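Local coordinates for putative ABC transporter amino acid-binding protein (Sinorhizobium meliloti, PDB 2Q88) that binds the compatible solute ectoine, probably delivering it to an ABC transporter for uptake in osmoprotection, at residues R43-R48 / D216-E221. Sequence-based numbering, arbitrary orientation.
Sequences REIFKR and DAFDVE. With CD (cadmium ion), chain D.
Phe218 and Glu221 of helix 212-228 meet Ile45 and Arg48 near the end of helix 37-48; the axes of the two short segments approach to 9.5 Å and cross at 106°. At the start of 216-221, Asp216 takes no part in the interface and binds a cadmium ion through OD2 at 2.2 Å; Glu212 also binds it. Phe218 has CG anti to its backbone N (chi1 -174°), which carries the ring to Ile45. Ile45 crosses the ring at about a right angle: CD1 lies over one face, offset toward the rim, 3.8 Å from the ring centroid in a CH-pi contact, while CG2 presses on CD2 of Phe218 at 3.3 Å, a tight fit. The Phe46 ring stands obliquely to that of Phe218, centroids 6.0 Å apart, and Phe207 meets Phe218 edge-to-face. Glu221 lays its CB against Ile45 CG2 at 3.8 Å. Its chain then bends at chi2 and brings OE1 to 3.8 Å from Arg48 CB. The Arg48 guanidinium instead pairs with Glu44, NE to OE1 2.8 Å, and Glu221 OE2 has Lys224 as salt-bridge partner. Away from the ectoine pocket, this apolar helix packing bordered by charges joins late helix 212-228 to early helix 37-48 in one lobe, as in type II periplasmic binding proteins, whose chain returns to the first lobe.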
ATOM      1  N   ARG A  43      10.899 -10.216  -2.166  1.00 24.15           N
ATOM      2  CA  ARG A  43      12.277 -10.697  -2.055  1.00 24.67           C
ATOM      3  C   ARG A  43      12.325 -12.202  -2.236  1.00 24.03           C
ATOM      4  O   ARG A  43      13.200 -12.706  -2.924  1.00 22.90           O
ATOM      5  CB  ARG A  43      12.912 -10.322  -0.715  1.00 24.36           C
ATOM      6  CG  ARG A  43      14.353 -10.823  -0.570  1.00 25.13           C
ATOM      7  CD  ARG A  43      14.905 -10.691   0.838  1.00 26.21           C
ATOM      8  NE  ARG A  43      14.811  -9.302   1.263  1.00 30.43           N
ATOM      9  CZ  ARG A  43      15.689  -8.356   0.957  1.00 32.79           C
ATOM     10  NH1 ARG A  43      16.775  -8.638   0.222  1.00 33.27           N
ATOM     11  NH2 ARG A  43      15.482  -7.117   1.396  1.00 33.25           N
ATOM     12  N   GLU A  44      11.370 -12.906  -1.628  1.00 24.46           N
ATOM     13  CA  GLU A  44      11.321 -14.367  -1.720  1.00 24.85           C
ATOM     14  C   GLU A  44      11.056 -14.848  -3.148  1.00 24.53           C
ATOM     15  O   GLU A  44      11.710 -15.777  -3.622  1.00 24.41           O
ATOM     16  CB  GLU A  44      10.304 -14.962  -0.726  1.00 25.44           C
ATOM     17  CG  GLU A  44      10.335 -16.487  -0.618  1.00 27.61           C
ATOM     18  CD  GLU A  44      11.747 -17.064  -0.424  1.00 31.73           C
ATOM     19  OE1 GLU A  44      12.090 -18.046  -1.129  1.00 33.87           O
ATOM     20  OE2 GLU A  44      12.523 -16.550   0.423  1.00 31.52           O
ATOM     21  N   ILE A  45      10.109 -14.218  -3.842  1.00 23.64           N
ATOM     22  CA  ILE A  45       9.839 -14.603  -5.235  1.00 23.45           C
ATOM     23  C   ILE A  45      11.054 -14.326  -6.137  1.00 23.60           C
ATOM     24  O   ILE A  45      11.499 -15.196  -6.897  1.00 23.13           O
ATOM     25  CB  ILE A  45       8.564 -13.920  -5.755  1.00 23.50           C
ATOM     26  CG1 ILE A  45       7.336 -14.552  -5.075  1.00 22.48           C
ATOM     27  CG2 ILE A  45       8.462 -14.059  -7.289  1.00 23.80           C
ATOM     28  CD1 ILE A  45       6.028 -13.814  -5.251  1.00 22.29           C
ATOM     29  N   PHE A  46      11.600 -13.116  -6.044  1.00 23.99           N
ATOM     30  CA  PHE A  46      12.760 -12.776  -6.865  1.00 24.63           C
ATOM     31  C   PHE A  46      13.903 -13.745  -6.640  1.00 24.93           C
ATOM     32  O   PHE A  46      14.563 -14.153  -7.595  1.00 25.23           O
ATOM     33  CB  PHE A  46      13.198 -11.324  -6.656  1.00 24.47           C
ATOM     34  CG  PHE A  46      12.427 -10.338  -7.493  1.00 25.13           C
ATOM     35  CD1 PHE A  46      12.456 -10.415  -8.888  1.00 26.43           C
ATOM     36  CD2 PHE A  46      11.692  -9.318  -6.892  1.00 26.58           C
ATOM     37  CE1 PHE A  46      11.732  -9.495  -9.679  1.00 25.77           C
ATOM     38  CE2 PHE A  46      10.967  -8.404  -7.659  1.00 26.59           C
ATOM     39  CZ  PHE A  46      10.987  -8.487  -9.056  1.00 26.45           C
ATOM     40  N   LYS A  47      14.128 -14.127  -5.386  1.00 25.50           N
ATOM     41  CA  LYS A  47      15.148 -15.129  -5.070  1.00 26.54           C
ATOM     42  C   LYS A  47      14.874 -16.428  -5.822  1.00 26.43           C
ATOM     43  O   LYS A  47      15.786 -17.020  -6.415  1.00 26.30           O
ATOM     44  CB  LYS A  47      15.217 -15.400  -3.565  1.00 26.55           C
ATOM     45  CG  LYS A  47      16.354 -16.350  -3.205  1.00 27.93           C
ATOM     46  CD  LYS A  47      16.406 -16.725  -1.734  1.00 28.58           C
ATOM     47  CE  LYS A  47      17.370 -17.899  -1.538  1.00 30.65           C
ATOM     48  NZ  LYS A  47      17.658 -18.164  -0.097  1.00 34.60           N
ATOM     49  N   ARG A  48      13.610 -16.856  -5.806  1.00 25.83           N
ATOM     50  CA  ARG A  48      13.196 -18.094  -6.471  1.00 26.24           C
ATOM     51  C   ARG A  48      13.369 -18.003  -7.971  1.00 25.80           C
ATOM     52  O   ARG A  48      13.648 -19.008  -8.614  1.00 26.07           O
ATOM     53  CB  ARG A  48      11.744 -18.424  -6.127  1.00 26.54           C
ATOM     54  CG  ARG A  48      11.601 -19.003  -4.734  1.00 28.59           C
ATOM     55  CD  ARG A  48      10.182 -19.006  -4.192  1.00 31.34           C
ATOM     56  NE  ARG A  48      10.205 -19.292  -2.762  1.00 36.32           N
ATOM     57  CZ  ARG A  48       9.966 -20.481  -2.220  1.00 37.51           C
ATOM     58  NH1 ARG A  48       9.652 -21.521  -2.981  1.00 39.65           N
ATOM     59  NH2 ARG A  48      10.025 -20.622  -0.907  1.00 37.74           N
ATOM     60  N   ASP A 216       4.393 -12.454 -15.366  1.00 23.60           N
ATOM     61  CA  ASP A 216       4.017 -13.880 -15.475  1.00 23.30           C
ATOM     62  C   ASP A 216       4.867 -14.783 -14.602  1.00 23.02           C
ATOM     63  O   ASP A 216       4.340 -15.625 -13.882  1.00 22.89           O
ATOM     64  CB  ASP A 216       4.133 -14.394 -16.917  1.00 23.57           C
ATOM     65  CG  ASP A 216       3.159 -13.738 -17.865  1.00 25.26           C
ATOM     66  OD1 ASP A 216       2.272 -12.972 -17.426  1.00 25.06           O
ATOM     67  OD2 ASP A 216       3.216 -13.958 -19.090  1.00 24.32           O
ATOM     68  N   ALA A 217       6.188 -14.631 -14.706  1.00 23.21           N
ATOM     69  CA  ALA A 217       7.141 -15.394 -13.899  1.00 23.11           C
ATOM     70  C   ALA A 217       6.959 -15.183 -12.391  1.00 23.18           C
ATOM     71  O   ALA A 217       6.987 -16.135 -11.599  1.00 23.26           O
ATOM     72  CB  ALA A 217       8.563 -15.043 -14.315  1.00 23.35           C
ATOM     73  N   PHE A 218       6.779 -13.928 -12.000  1.00 22.85           N
ATOM     74  CA  PHE A 218       6.475 -13.572 -10.622  1.00 23.03           C
ATOM     75  C   PHE A 218       5.188 -14.288 -10.181  1.00 22.83           C
ATOM     76  O   PHE A 218       5.128 -14.884  -9.109  1.00 22.66           O
ATOM     77  CB  PHE A 218       6.323 -12.048 -10.536  1.00 23.19           C
ATOM     78  CG  PHE A 218       6.149 -11.516  -9.141  1.00 23.75           C
ATOM     79  CD1 PHE A 218       4.868 -11.349  -8.592  1.00 24.83           C
ATOM     80  CD2 PHE A 218       7.256 -11.148  -8.379  1.00 25.39           C
ATOM     81  CE1 PHE A 218       4.706 -10.837  -7.292  1.00 24.40           C
ATOM     82  CE2 PHE A 218       7.097 -10.639  -7.072  1.00 24.24           C
ATOM     83  CZ  PHE A 218       5.819 -10.479  -6.542  1.00 24.17           C
ATOM     84  N   ASP A 219       4.170 -14.251 -11.037  1.00 22.02           N
ATOM     85  CA  ASP A 219       2.880 -14.862 -10.740  1.00 22.05           C
ATOM     86  C   ASP A 219       2.942 -16.378 -10.597  1.00 21.77           C
ATOM     87  O   ASP A 219       2.247 -16.934  -9.764  1.00 21.61           O
ATOM     88  CB  ASP A 219       1.851 -14.478 -11.802  1.00 22.28           C
ATOM     89  CG  ASP A 219       1.092 -13.213 -11.442  1.00 24.65           C
ATOM     90  OD1 ASP A 219       1.188 -12.785 -10.279  1.00 25.37           O
ATOM     91  OD2 ASP A 219       0.358 -12.600 -12.246  1.00 25.74           O
ATOM     92  N   VAL A 220       3.783 -17.039 -11.393  1.00 21.55           N
ATOM     93  CA  VAL A 220       3.939 -18.491 -11.293  1.00 21.82           C
ATOM     94  C   VAL A 220       4.440 -18.857  -9.884  1.00 21.71           C
ATOM     95  O   VAL A 220       3.914 -19.770  -9.245  1.00 22.08           O
ATOM     96  CB  VAL A 220       4.854 -19.055 -12.423  1.00 21.33           C
ATOM     97  CG1 VAL A 220       5.322 -20.465 -12.116  1.00 22.48           C
ATOM     98  CG2 VAL A 220       4.114 -19.044 -13.767  1.00 22.27           C
ATOM     99  N   GLU A 221       5.419 -18.111  -9.390  1.00 22.16           N
ATOM    100  CA  GLU A 221       5.977 -18.349  -8.048  1.00 22.45           C
ATOM    101  C   GLU A 221       5.007 -17.981  -6.926  1.00 22.13           C
ATOM    102  O   GLU A 221       4.967 -18.652  -5.887  1.00 22.37           O
ATOM    103  CB  GLU A 221       7.290 -17.580  -7.850  1.00 23.34           C
ATOM    104  CG  GLU A 221       8.464 -18.025  -8.732  1.00 25.54           C
ATOM    105  CD  GLU A 221       8.629 -19.532  -8.830  1.00 30.00           C
ATOM    106  OE1 GLU A 221       8.775 -20.206  -7.783  1.00 30.01           O
ATOM    107  OE2 GLU A 221       8.629 -20.054  -9.969  1.00 32.87           O
TER
HETATM  108 CD    CD D 603       2.690 -13.549 -21.153  0.60 33.46          CD
HETATM  109  O   HOH W   1       4.823 -13.583 -22.236  1.00 40.80           O
HETATM  110  O   HOH W   2       1.158 -13.599 -20.614  1.00 15.93           O
HETATM  111  O   HOH W   3       1.191 -12.919 -23.053  1.00 35.89           O